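Local coordinates for protein alcohol oxidase (PDB 6F74) that probably acts as an oxidase of the VAO-type flavoprotein family, using a covalently bound flavin-adenine dinucleotide as its cofactor, at residues Lys83-Gln91 against Gly424-Thr432; Thr92-Tyr102 against Ser155-Asp166. One frame throughout, in Å; residues are numbered along the deposited sequence.

Contact 1. Residues Lys83-Gln91 against Gly424-Thr432; sequences KMWTDQDFQ and GLHDPVGST. With FAD (flavin-adenine dinucleotide), chain I.
Q88 and W85 hold the loop 424-432 at two separate carbonyls, each carbonyl oxygen lying in the plane of the amide or indole that donates to it. The Q88 chain sets CG anti to its carbonyl carbon (chi1 -63°) and runs on extended, which brings NE2 to 2.8 Å from D427 O in a nearly straight bond placed on a carbonyl lone pair. OE1 of the same amide accepts from a water that also donates to L425 O, so both ends of the amide are tied to the loop and its rotation is fixed. On the way, Q88 crosses V429 at about a right angle, its CG 3.7 Å from V429 CG1, while its CB and CG lie off-centre over one face of the H426 imidazole. Two aspartates meet that ring at its edge in different attitudes. D87 OD1 stands 3.1 Å from H426 CE1 with the carboxylate only 22° from the ring plane, whereas the D89 carboxylate is turned almost perpendicular to it near NE2. D87 OD2 meanwhile caps the helix 88-93 by accepting from F90 N.

Farther along, W85 NE1 donates to G430 O at 2.8 Å, and Q91 NE2 sits over the centre of the indole as it bonds to W85 O. A side chain on G430 would run into W85 CD1. Between these grips V429 N donates to T86 O at 3.0 Å. The result is one wall of the FAD pocket, joining helix 88-93 to the loop leading into strand 435-440 of the seven-stranded antiparallel sheet; Q88 OE1 lies 3.2 Å from C7M of FAD, at the dimethylbenzene edge of the flavin.

Contact 2. Residues Thr92-Tyr102 against Ser155-Asp166; sequences TSDPIGRNYPY and SSTGHDLLGRSD. With FAD (flavin-adenine dinucleotide), chain I.
Bent at chi2 (-77°), with CG anti to the carbonyl carbon, the R98 chain folds so that NE points straight at D166 OD1, 2.7 Å away, in a salt bridge. The two side chains slide past each other in opposite directions, and the carboxylate oxygen is met on its syn side. R98 NH2 adds a weak bond to S165 O and a salt bridge to E172, while NH1 turns back to G97 O and to a water shared with P95 O and S155 OG, so all three nitrogens are engaged. N99 lays its amide over one face of the H159 imidazole, offset toward the rim and tilted 32° from the ring, with OD1 3.1 Å from H159 CE1. That ring is pinned at both nitrogens: ND1 is bonded covalently to C8M of FAD (1.6 Å), and NE2 hydrogen-bonds to S233 OG. The Y100 ring runs beside L161, CD2 3.7 Å from L161 CG, and brings its edge against the flavin.

The D160 carboxylate ties its own loop together: OD1 accepts from R164 NE and NH2 and, weakly, from FAD O4', and OD2 takes R164 N and L162 N from opposite faces. An alanine at D160 takes away the carboxylate, and the R164 guanidinium, still held by N542 at NH2, would probably be freer to turn, while the N-H groups of L162 and R164 would be left without their shared acceptor. T157 N (2.8 Å) and G158 N donate to FAD O2A, and S165 OG reaches O1A at 2.6 Å. Such backbone and hydroxyl donors wrapped round a diphosphate form the pyrophosphate-binding loop of the PCMH-type FAD domain, here carrying the histidyl link to the flavin.

How the contacts relate
Helix 88-93 supplies residues to both contacts, whose centres lie about 12 Å apart, and along the chain contact 2 falls between the two segments of contact 1. They also touch directly: G430 N lies 2.6 Å from N99 O and T432 OG1 lies 2.9 Å from P101 O, both probable hydrogen bonds, while Q88 CG packs 3.2 Å from N99 OD1. The loop 424-432 and the loop 155-166 thus both meet the 92-102 segment at N99. Around FAD the work is divided: contact 1 meets the C7 methyl, whereas contact 2 binds the diphosphate and carries the covalent bond at the neighbouring C8 methyl.

Contact 1. Residues Lys83-Gln91 against Gly424-Thr432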
loop_
_atom_site.group_PDB
_atom_site.type_symbol
_atom_site.label_atom_id
_atom_site.label_comp_id
_atom_site.label_asym_id
_atom_site.label_seq_id
_atom_site.Cartn_x
_atom_site.Cartn_y
_atom_site.Cartn_z
ATOM N N LYS A 83 20.873 12.015 -4.911
ATOM C CA LYS A 83 20.795 11.190 -6.109
ATOM C C LYS A 83 19.948 9.935 -5.893
ATOM O O LYS A 83 19.180 9.555 -6.784
ATOM C CB LYS A 83 22.214 10.805 -6.553
ATOM C CG LYS A 83 22.257 9.883 -7.754
ATOM C CD LYS A 83 23.652 9.343 -8.063
ATOM C CE LYS A 83 23.603 8.634 -9.437
ATOM N NZ LYS A 83 24.659 7.576 -9.600
ATOM N N MET A 84 20.042 9.323 -4.714
ATOM C CA MET A 84 19.402 8.013 -4.452
ATOM C C MET A 84 18.037 8.069 -3.740
ATOM O O MET A 84 17.420 7.018 -3.485
ATOM C CB MET A 84 20.339 7.114 -3.648
ATOM C CG MET A 84 21.646 6.767 -4.306
ATOM S SD MET A 84 21.505 5.951 -5.864
ATOM C CE MET A 84 20.645 4.387 -5.508
ATOM N N TRP A 85 17.579 9.297 -3.446
ATOM C CA TRP A 85 16.314 9.541 -2.756
ATOM C C TRP A 85 15.103 8.924 -3.429
ATOM O O TRP A 85 14.160 8.485 -2.766
ATOM C CB TRP A 85 16.088 11.074 -2.610
ATOM C CG TRP A 85 14.958 11.388 -1.633
ATOM C CD1 TRP A 85 13.631 11.538 -1.935
ATOM C CD2 TRP A 85 15.054 11.505 -0.214
ATOM N NE1 TRP A 85 12.910 11.772 -0.803
ATOM C CE2 TRP A 85 13.756 11.757 0.270
ATOM C CE3 TRP A 85 16.106 11.431 0.693
ATOM C CZ2 TRP A 85 13.476 11.952 1.643
ATOM C CZ3 TRP A 85 15.836 11.623 2.056
ATOM C CH2 TRP A 85 14.528 11.858 2.511
ATOM N N THR A 86 15.104 8.903 -4.758
ATOM C CA THR A 86 13.987 8.357 -5.506
ATOM C C THR A 86 14.051 6.818 -5.679
ATOM O O THR A 86 13.129 6.211 -6.260
ATOM C CB THR A 86 13.860 9.103 -6.862
ATOM O OG1 THR A 86 15.155 9.150 -7.502
ATOM C CG2 THR A 86 13.357 10.573 -6.645
ATOM N N ASP A 87 15.069 6.154 -5.133
ATOM C CA ASP A 87 15.261 4.712 -5.361
ATOM C C ASP A 87 14.703 3.859 -4.230
ATOM O O ASP A 87 15.018 4.070 -3.061
ATOM C CB ASP A 87 16.724 4.383 -5.522
ATOM C CG ASP A 87 16.941 2.899 -5.665
ATOM O OD1 ASP A 87 16.359 2.338 -6.595
ATOM O OD2 ASP A 87 17.609 2.275 -4.812
ATOM N N GLN A 88 13.911 2.869 -4.586
ATOM C CA GLN A 88 13.164 2.115 -3.570
ATOM C C GLN A 88 14.092 1.291 -2.644
ATOM O O GLN A 88 13.802 1.165 -1.444
ATOM C CB GLN A 88 12.153 1.188 -4.221
ATOM C CG GLN A 88 11.082 1.913 -5.011
ATOM C CD GLN A 88 10.047 0.981 -5.633
ATOM O OE1 GLN A 88 9.761 -0.077 -5.107
ATOM N NE2 GLN A 88 9.446 1.410 -6.730
ATOM N N ASP A 89 15.179 0.739 -3.217
ATOM C CA ASP A 89 16.114 -0.087 -2.459
ATOM C C ASP A 89 16.895 0.773 -1.473
ATOM O O ASP A 89 17.134 0.359 -0.310
ATOM C CB ASP A 89 17.110 -0.831 -3.366
ATOM C CG ASP A 89 16.464 -1.952 -4.142
ATOM O OD1 ASP A 89 15.325 -2.338 -3.804
ATOM O OD2 ASP A 89 17.073 -2.438 -5.107
ATOM N N PHE A 90 17.298 1.951 -1.938
ATOM C CA PHE A 90 18.002 2.894 -1.079
ATOM C C PHE A 90 17.139 3.204 0.150
ATOM O O PHE A 90 17.618 3.176 1.265
ATOM C CB PHE A 90 18.350 4.196 -1.798
ATOM C CG PHE A 90 18.844 5.259 -0.866
ATOM C CD1 PHE A 90 20.138 5.164 -0.300
ATOM C CD2 PHE A 90 18.014 6.316 -0.476
ATOM C CE1 PHE A 90 20.587 6.119 0.597
ATOM C CE2 PHE A 90 18.482 7.280 0.414
ATOM C CZ PHE A 90 19.750 7.176 0.949
ATOM N N GLN A 91 15.868 3.493 -0.081
ATOM C CA GLN A 91 14.944 3.767 1.020
ATOM C C GLN A 91 14.629 2.551 1.906
ATOM O O GLN A 91 14.487 2.724 3.100
ATOM C CB GLN A 91 13.665 4.404 0.509
ATOM C CG GLN A 91 13.851 5.782 -0.147
ATOM C CD GLN A 91 14.312 6.875 0.780
ATOM O OE1 GLN A 91 14.458 6.653 1.992
ATOM N NE2 GLN A 91 14.551 8.097 0.218
ATOM N N GLY A 424 5.777 -5.786 -12.313
ATOM C CA GLY A 424 7.064 -5.900 -11.624
ATOM C C GLY A 424 7.756 -4.536 -11.613
ATOM O O GLY A 424 8.909 -4.409 -12.018
ATOM N N LEU A 425 7.014 -3.526 -11.173
ATOM C CA LEU A 425 7.456 -2.140 -11.276
ATOM C C LEU A 425 8.429 -1.753 -10.158
ATOM O O LEU A 425 8.341 -2.248 -9.008
ATOM C CB LEU A 425 6.244 -1.200 -11.272
ATOM C CG LEU A 425 5.182 -1.436 -12.360
ATOM C CD1 LEU A 425 4.014 -0.495 -12.212
ATOM C CD2 LEU A 425 5.769 -1.333 -13.790
ATOM N N HIS A 426 9.353 -0.877 -10.524
ATOM C CA HIS A 426 10.327 -0.303 -9.605
ATOM C C HIS A 426 10.367 1.197 -9.976
ATOM O O HIS A 426 11.396 1.724 -10.369
ATOM C CB HIS A 426 11.687 -0.956 -9.861
ATOM C CG HIS A 426 12.694 -0.695 -8.784
ATOM N ND1 HIS A 426 13.293 0.539 -8.551
ATOM C CD2 HIS A 426 13.217 -1.544 -7.868
ATOM C CE1 HIS A 426 14.104 0.440 -7.507
ATOM N NE2 HIS A 426 14.126 -0.828 -7.116
ATOM N N ASP A 427 9.219 1.859 -9.878
ATOM C CA ASP A 427 9.096 3.257 -10.268
ATOM C C ASP A 427 9.763 4.192 -9.252
ATOM O O ASP A 427 9.995 3.797 -8.099
ATOM C CB ASP A 427 7.610 3.613 -10.402
ATOM C CG ASP A 427 6.988 3.045 -11.666
ATOM O OD1 ASP A 427 7.737 2.720 -12.633
ATOM O OD2 ASP A 427 5.744 2.938 -11.688
ATOM N N PRO A 428 10.029 5.442 -9.659
ATOM C CA PRO A 428 10.599 6.396 -8.702
ATOM C C PRO A 428 9.640 6.683 -7.563
ATOM O O PRO A 428 8.437 6.701 -7.785
ATOM C CB PRO A 428 10.846 7.662 -9.550
ATOM C CG PRO A 428 10.809 7.176 -10.978
ATOM C CD PRO A 428 9.781 6.077 -10.976
ATOM N N VAL A 429 10.187 6.912 -6.372
ATOM C CA VAL A 429 9.424 7.136 -5.131
ATOM C C VAL A 429 10.029 8.374 -4.428
ATOM O O VAL A 429 10.654 9.204 -5.082
ATOM C CB VAL A 429 9.482 5.900 -4.208
ATOM C CG1 VAL A 429 8.746 4.726 -4.852
ATOM C CG2 VAL A 429 10.920 5.511 -3.881
ATOM N N GLY A 430 9.837 8.521 -3.121
ATOM C CA GLY A 430 10.462 9.590 -2.357
ATOM C C GLY A 430 9.667 10.877 -2.156
ATOM O O GLY A 430 10.190 11.872 -1.563
ATOM N N SER A 431 8.415 10.891 -2.625
ATOM C CA SER A 431 7.505 11.993 -2.312
ATOM C C SER A 431 6.409 11.585 -1.333
ATOM O O SER A 431 6.045 10.390 -1.234
ATOM C CB SER A 431 6.866 12.553 -3.577
ATOM O OG SER A 431 7.840 13.133 -4.378
ATOM N N THR A 432 5.874 12.579 -0.639
ATOM C CA THR A 432 4.704 12.405 0.215
ATOM C C THR A 432 3.479 12.034 -0.629
ATOM O O THR A 432 3.236 12.589 -1.703
ATOM C CB THR A 432 4.411 13.682 1.052
ATOM O OG1 THR A 432 5.532 13.971 1.880
ATOM C CG2 THR A 432 3.198 13.499 1.971
HETATM P PA FAD I . 5.641 -0.988 6.237
HETATM O O1A FAD I . 5.753 0.532 6.157
HETATM O O2A FAD I . 6.870 -1.725 6.667
HETATM O O5B FAD I . 4.438 -1.314 7.207
HETATM C C5B FAD I . 3.139 -0.931 6.845
HETATM C C4B FAD I . 2.228 -1.083 8.050
HETATM O O4B FAD I . 2.193 -2.465 8.365
HETATM C C3B FAD I . 2.671 -0.393 9.315
HETATM O O3B FAD I . 1.492 -0.094 10.072
HETATM C C2B FAD I . 3.432 -1.452 10.075
HETATM O O2B FAD I . 3.354 -1.353 11.502
HETATM C C1B FAD I . 2.709 -2.706 9.666
HETATM N N9A FAD I . 3.516 -3.930 9.605
HETATM C C8A FAD I . 4.479 -4.212 8.718
HETATM N N7A FAD I . 4.984 -5.443 8.932
HETATM C C5A FAD I . 4.322 -5.952 9.966
HETATM C C6A FAD I . 4.377 -7.229 10.678
HETATM N N6A FAD I . 5.276 -8.142 10.247
HETATM N N1A FAD I . 3.531 -7.400 11.728
HETATM C C2A FAD I . 2.656 -6.429 12.100
HETATM N N3A FAD I . 2.540 -5.232 11.467
HETATM C C4A FAD I . 3.344 -4.962 10.407
HETATM N N1 FAD I . 0.025 -1.930 -2.606
HETATM C C2 FAD I . -0.738 -2.668 -3.444
HETATM O O2 FAD I . -1.831 -3.124 -3.022
HETATM N N3 FAD I . -0.351 -2.951 -4.704
HETATM C C4 FAD I . 0.799 -2.491 -5.226
HETATM O O4 FAD I . 1.146 -2.739 -6.400
HETATM C C4X FAD I . 1.684 -1.660 -4.383
HETATM N N5 FAD I . 2.846 -1.164 -4.854
HETATM C C5X FAD I . 3.641 -0.412 -4.053
HETATM C C6 FAD I . 4.848 0.076 -4.550
HETATM C C7 FAD I . 5.704 0.832 -3.768
HETATM C C7M FAD I . 6.954 1.300 -4.471
HETATM C C8 FAD I . 5.340 1.121 -2.352
HETATM C C8M FAD I . 6.244 1.903 -1.409
HETATM C C9 FAD I . 4.125 0.656 -1.858
HETATM C C9A FAD I . 3.248 -0.114 -2.642
HETATM N N10 FAD I . 2.015 -0.633 -2.161
HETATM C C10 FAD I . 1.213 -1.403 -3.014
HETATM C "C1'" FAD I . 1.486 -0.325 -0.811
HETATM C "C2'" FAD I . 1.664 -1.307 0.299
HETATM O "O2'" FAD I . 0.631 -2.281 0.171
HETATM C "C3'" FAD I . 1.485 -0.590 1.642
HETATM O "O3'" FAD I . 2.310 0.586 1.729
HETATM C "C4'" FAD I . 1.771 -1.512 2.819
HETATM O "O4'" FAD I . 1.577 -0.799 4.044
HETATM C "C5'" FAD I . 3.181 -2.078 2.749
HETATM O "O5'" FAD I . 3.423 -2.942 3.846
HETATM P P FAD I . 4.943 -3.013 4.281
HETATM O O1P FAD I . 5.809 -3.246 3.074
HETATM O O2P FAD I . 5.002 -3.959 5.434
HETATM O O3P FAD I . 5.159 -1.486 4.770
HETATM O O HOH W 1 9.348 -2.403 -6.448
#

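Contact 2. Residues Thr92-Tyr102 against Ser155-Asp166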
loop_
_atom_site.group_PDB
_atom_site.type_symbol
_atom_site.label_atom_id
_atom_site.label_comp_id
_atom_site.label_asym_id
_atom_site.label_seq_id
_atom_site.Cartn_x
_atom_site.Cartn_y
_atom_site.Cartn_z
ATOM N N THR A 92 14.560 1.332 1.374
ATOM C CA THR A 92 14.342 0.160 2.233
ATOM C C THR A 92 15.559 -0.270 3.037
ATOM O O THR A 92 15.408 -1.053 3.974
ATOM C CB THR A 92 13.845 -1.071 1.444
ATOM O OG1 THR A 92 14.757 -1.361 0.365
ATOM C CG2 THR A 92 12.424 -0.842 0.903
ATOM N N SER A 93 16.749 0.204 2.672
ATOM C CA SER A 93 18.015 -0.207 3.289
ATOM C C SER A 93 18.322 0.455 4.638
ATOM O O SER A 93 19.077 -0.086 5.432
ATOM C CB SER A 93 19.187 0.114 2.342
ATOM O OG SER A 93 19.357 1.540 2.207
ATOM N N ASP A 94 17.738 1.635 4.880
ATOM C CA ASP A 94 17.901 2.347 6.138
ATOM C C ASP A 94 16.695 2.042 7.053
ATOM O O ASP A 94 15.563 1.934 6.571
ATOM C CB ASP A 94 17.944 3.839 5.848
ATOM C CG ASP A 94 18.385 4.636 7.043
ATOM O OD1 ASP A 94 17.597 4.776 8.023
ATOM O OD2 ASP A 94 19.546 5.114 7.016
ATOM N N PRO A 95 16.915 1.919 8.372
ATOM C CA PRO A 95 15.812 1.657 9.304
ATOM C C PRO A 95 14.688 2.671 9.309
ATOM O O PRO A 95 13.569 2.309 9.644
ATOM C CB PRO A 95 16.499 1.644 10.669
ATOM C CG PRO A 95 17.856 2.199 10.479
ATOM C CD PRO A 95 18.219 1.890 9.077
ATOM N N ILE A 96 14.972 3.932 8.993
ATOM C CA ILE A 96 13.930 4.950 8.854
ATOM C C ILE A 96 13.868 5.522 7.420
ATOM O O ILE A 96 13.431 6.656 7.194
ATOM C CB ILE A 96 14.040 6.065 9.889
ATOM C CG1 ILE A 96 15.397 6.740 9.806
ATOM C CG2 ILE A 96 13.843 5.481 11.289
ATOM C CD1 ILE A 96 15.450 8.077 10.501
ATOM N N GLY A 97 14.285 4.711 6.467
ATOM C CA GLY A 97 14.103 5.046 5.065
ATOM C C GLY A 97 12.661 4.802 4.676
ATOM O O GLY A 97 12.091 3.747 5.027
ATOM N N ARG A 98 12.082 5.769 3.967
ATOM C CA ARG A 98 10.688 5.745 3.606
ATOM C C ARG A 98 10.482 5.981 2.113
ATOM O O ARG A 98 10.921 6.989 1.563
ATOM C CB ARG A 98 9.960 6.832 4.388
ATOM C CG ARG A 98 9.950 6.567 5.898
ATOM C CD ARG A 98 8.938 5.527 6.275
ATOM N NE ARG A 98 8.986 5.213 7.695
ATOM C CZ ARG A 98 9.858 4.389 8.286
ATOM N NH1 ARG A 98 10.822 3.795 7.593
ATOM N NH2 ARG A 98 9.818 4.215 9.613
ATOM N N ASN A 99 9.836 5.028 1.444
ATOM C CA ASN A 99 9.528 5.190 0.027
ATOM C C ASN A 99 8.617 6.418 -0.205
ATOM O O ASN A 99 8.882 7.243 -1.045
ATOM C CB ASN A 99 8.845 3.945 -0.501
ATOM C CG ASN A 99 9.814 2.924 -1.014
ATOM O OD1 ASN A 99 9.771 2.600 -2.181
ATOM N ND2 ASN A 99 10.683 2.408 -0.153
ATOM N N TYR A 100 7.543 6.496 0.559
ATOM C CA TYR A 100 6.627 7.595 0.499
ATOM C C TYR A 100 6.601 8.325 1.862
ATOM O O TYR A 100 5.695 8.155 2.644
ATOM C CB TYR A 100 5.262 7.068 0.140
ATOM C CG TYR A 100 5.208 6.362 -1.197
ATOM C CD1 TYR A 100 5.448 7.036 -2.391
ATOM C CD2 TYR A 100 4.883 5.023 -1.260
ATOM C CE1 TYR A 100 5.390 6.382 -3.611
ATOM C CE2 TYR A 100 4.779 4.357 -2.475
ATOM C CZ TYR A 100 5.044 5.014 -3.651
ATOM O OH TYR A 100 4.952 4.298 -4.819
ATOM N N PRO A 101 7.621 9.135 2.143
ATOM C CA PRO A 101 7.747 9.715 3.487
ATOM C C PRO A 101 6.561 10.584 3.839
ATOM O O PRO A 101 6.169 11.426 3.027
ATOM C CB PRO A 101 9.031 10.548 3.377
ATOM C CG PRO A 101 9.196 10.817 1.926
ATOM C CD PRO A 101 8.726 9.563 1.260
ATOM N N TYR A 102 5.976 10.354 5.006
ATOM C CA TYR A 102 4.681 10.943 5.346
ATOM C C TYR A 102 4.818 12.470 5.591
ATOM O O TYR A 102 3.905 13.243 5.317
ATOM C CB TYR A 102 4.029 10.221 6.534
ATOM C CG TYR A 102 2.676 10.809 6.878
ATOM C CD1 TYR A 102 1.592 10.615 6.048
ATOM C CD2 TYR A 102 2.510 11.626 7.991
ATOM C CE1 TYR A 102 0.361 11.166 6.329
ATOM C CE2 TYR A 102 1.278 12.206 8.278
ATOM C CZ TYR A 102 0.208 11.965 7.437
ATOM O OH TYR A 102 -1.009 12.520 7.710
ATOM N N SER A 155 8.100 -1.905 11.513
ATOM C CA SER A 155 8.361 -1.701 10.087
ATOM C C SER A 155 8.957 -2.960 9.487
ATOM O O SER A 155 9.951 -3.467 9.991
ATOM C CB SER A 155 9.285 -0.520 9.904
ATOM O OG SER A 155 9.525 -0.225 8.550
ATOM N N SER A 156 8.320 -3.484 8.439
ATOM C CA SER A 156 8.965 -4.510 7.592
ATOM C C SER A 156 9.821 -3.885 6.506
ATOM O O SER A 156 10.915 -4.380 6.256
ATOM C CB SER A 156 7.942 -5.437 6.963
ATOM O OG SER A 156 7.343 -6.250 7.976
ATOM N N THR A 157 9.322 -2.811 5.875
ATOM C CA THR A 157 10.001 -2.159 4.745
ATOM C C THR A 157 9.996 -0.608 4.690
ATOM O O THR A 157 10.767 -0.025 3.927
ATOM C CB THR A 157 9.379 -2.631 3.392
ATOM O OG1 THR A 157 8.042 -2.119 3.274
ATOM C CG2 THR A 157 9.384 -4.184 3.286
ATOM N N GLY A 158 9.144 0.057 5.460
ATOM C CA GLY A 158 8.949 1.494 5.331
ATOM C C GLY A 158 8.240 1.961 4.066
ATOM O O GLY A 158 8.298 3.139 3.716
ATOM N N HIS A 159 7.508 1.058 3.421
ATOM C CA HIS A 159 6.737 1.418 2.234
ATOM C C HIS A 159 5.507 2.248 2.525
ATOM O O HIS A 159 4.984 2.832 1.606
ATOM C CB HIS A 159 6.288 0.161 1.424
ATOM C CG HIS A 159 7.158 -0.108 0.241
ATOM N ND1 HIS A 159 7.064 0.600 -0.959
ATOM C CD2 HIS A 159 8.272 -0.875 0.145
ATOM C CE1 HIS A 159 7.997 0.123 -1.780
ATOM N NE2 HIS A 159 8.748 -0.744 -1.132
ATOM N N ASP A 160 5.012 2.271 3.767
ATOM C CA ASP A 160 3.712 2.846 4.026
ATOM C C ASP A 160 3.557 4.285 3.520
ATOM O O ASP A 160 4.516 5.078 3.564
ATOM C CB ASP A 160 3.370 2.855 5.513
ATOM C CG ASP A 160 1.897 2.773 5.762
ATOM O OD1 ASP A 160 1.339 1.708 5.460
ATOM O OD2 ASP A 160 1.301 3.759 6.235
ATOM N N LEU A 161 2.344 4.578 3.063
ATOM C CA LEU A 161 1.965 5.894 2.543
ATOM C C LEU A 161 1.316 6.800 3.592
ATOM O O LEU A 161 1.238 8.008 3.382
ATOM C CB LEU A 161 0.962 5.742 1.382
ATOM C CG LEU A 161 1.402 5.177 0.022
ATOM C CD1 LEU A 161 1.660 3.676 0.024
ATOM C CD2 LEU A 161 0.301 5.476 -0.998
ATOM N N LEU A 162 0.875 6.205 4.708
ATOM C CA LEU A 162 0.074 6.864 5.736
ATOM C C LEU A 162 0.761 7.093 7.105
ATOM O O LEU A 162 0.099 7.456 8.095
ATOM C CB LEU A 162 -1.219 6.070 5.930
ATOM C CG LEU A 162 -2.410 6.309 4.998
ATOM C CD1 LEU A 162 -2.069 5.990 3.559
ATOM C CD2 LEU A 162 -3.551 5.416 5.471
ATOM N N GLY A 163 2.072 6.889 7.184
ATOM C CA GLY A 163 2.770 7.028 8.493
ATOM C C GLY A 163 2.483 5.922 9.510
ATOM O O GLY A 163 2.737 6.123 10.690
ATOM N N ARG A 164 1.972 4.767 9.071
ATOM C CA ARG A 164 1.598 3.662 9.989
ATOM C C ARG A 164 2.788 2.833 10.469
ATOM O O ARG A 164 2.660 2.052 11.405
ATOM C CB ARG A 164 0.540 2.748 9.366
ATOM C CG ARG A 164 -0.756 3.476 9.018
ATOM C CD ARG A 164 -1.815 2.597 8.373
ATOM N NE ARG A 164 -1.240 1.943 7.212
ATOM C CZ ARG A 164 -1.757 0.905 6.566
ATOM N NH1 ARG A 164 -2.932 0.384 6.895
ATOM N NH2 ARG A 164 -1.074 0.398 5.552
ATOM N N SER A 165 3.936 2.998 9.811
ATOM C CA SER A 165 5.230 2.527 10.334
ATOM C C SER A 165 6.147 3.673 10.834
ATOM O O SER A 165 7.382 3.566 10.771
ATOM C CB SER A 165 5.929 1.675 9.269
ATOM O OG SER A 165 6.131 2.352 8.041
ATOM N N ASP A 166 5.547 4.773 11.298
ATOM C CA ASP A 166 6.278 5.924 11.893
ATOM C C ASP A 166 5.868 6.086 13.372
ATOM O O ASP A 166 4.932 5.461 13.844
ATOM C CB ASP A 166 5.979 7.236 11.126
ATOM C CG ASP A 166 6.521 7.247 9.692
ATOM O OD1 ASP A 166 7.097 6.238 9.256
ATOM O OD2 ASP A 166 6.377 8.256 8.949
HETATM P PA FAD I . 5.641 -0.988 6.237
HETATM O O1A FAD I . 5.753 0.532 6.157
HETATM O O2A FAD I . 6.870 -1.725 6.667
HETATM O O5B FAD I . 4.438 -1.314 7.207
HETATM C C5B FAD I . 3.139 -0.931 6.845
HETATM C C4B FAD I . 2.228 -1.083 8.050
HETATM O O4B FAD I . 2.193 -2.465 8.365
HETATM C C3B FAD I . 2.671 -0.393 9.315
HETATM O O3B FAD I . 1.492 -0.094 10.072
HETATM C C2B FAD I . 3.432 -1.452 10.075
HETATM O O2B FAD I . 3.354 -1.353 11.502
HETATM C C1B FAD I . 2.709 -2.706 9.666
HETATM N N9A FAD I . 3.516 -3.930 9.605
HETATM C C8A FAD I . 4.479 -4.212 8.718
HETATM N N7A FAD I . 4.984 -5.443 8.932
HETATM C C5A FAD I . 4.322 -5.952 9.966
HETATM C C6A FAD I . 4.377 -7.229 10.678
HETATM N N6A FAD I . 5.276 -8.142 10.247
HETATM N N1A FAD I . 3.531 -7.400 11.728
HETATM C C2A FAD I . 2.656 -6.429 12.100
HETATM N N3A FAD I . 2.540 -5.232 11.467
HETATM C C4A FAD I . 3.344 -4.962 10.407
HETATM N N1 FAD I . 0.025 -1.930 -2.606
HETATM C C2 FAD I . -0.738 -2.668 -3.444
HETATM O O2 FAD I . -1.831 -3.124 -3.022
HETATM N N3 FAD I . -0.351 -2.951 -4.704
HETATM C C4 FAD I . 0.799 -2.491 -5.226
HETATM O O4 FAD I . 1.146 -2.739 -6.400
HETATM C C4X FAD I . 1.684 -1.660 -4.383
HETATM N N5 FAD I . 2.846 -1.164 -4.854
HETATM C C5X FAD I . 3.641 -0.412 -4.053
HETATM C C6 FAD I . 4.848 0.076 -4.550
HETATM C C7 FAD I . 5.704 0.832 -3.768
HETATM C C7M FAD I . 6.954 1.300 -4.471
HETATM C C8 FAD I . 5.340 1.121 -2.352
HETATM C C8M FAD I . 6.244 1.903 -1.409
HETATM C C9 FAD I . 4.125 0.656 -1.858
HETATM C C9A FAD I . 3.248 -0.114 -2.642
HETATM N N10 FAD I . 2.015 -0.633 -2.161
HETATM C C10 FAD I . 1.213 -1.403 -3.014
HETATM C "C1'" FAD I . 1.486 -0.325 -0.811
HETATM C "C2'" FAD I . 1.664 -1.307 0.299
HETATM O "O2'" FAD I . 0.631 -2.281 0.171
HETATM C "C3'" FAD I . 1.485 -0.590 1.642
HETATM O "O3'" FAD I . 2.310 0.586 1.729
HETATM C "C4'" FAD I . 1.771 -1.512 2.819
HETATM O "O4'" FAD I . 1.577 -0.799 4.044
HETATM C "C5'" FAD I . 3.181 -2.078 2.749
HETATM O "O5'" FAD I . 3.423 -2.942 3.846
HETATM P P FAD I . 4.943 -3.013 4.281
HETATM O O1P FAD I . 5.809 -3.246 3.074
HETATM O O2P FAD I . 5.002 -3.959 5.434
HETATM O O3P FAD I . 5.159 -1.486 4.770
HETATM O O HOH W 2 11.729 0.994 8.000
HETATM O O HOH W 3 11.308 2.352 2.678
HETATM O O HOH W 4 3.231 9.297 2.277
HETATM O O HOH W 5 6.957 5.390 3.001
HETATM O O HOH W 6 6.973 8.163 6.380
#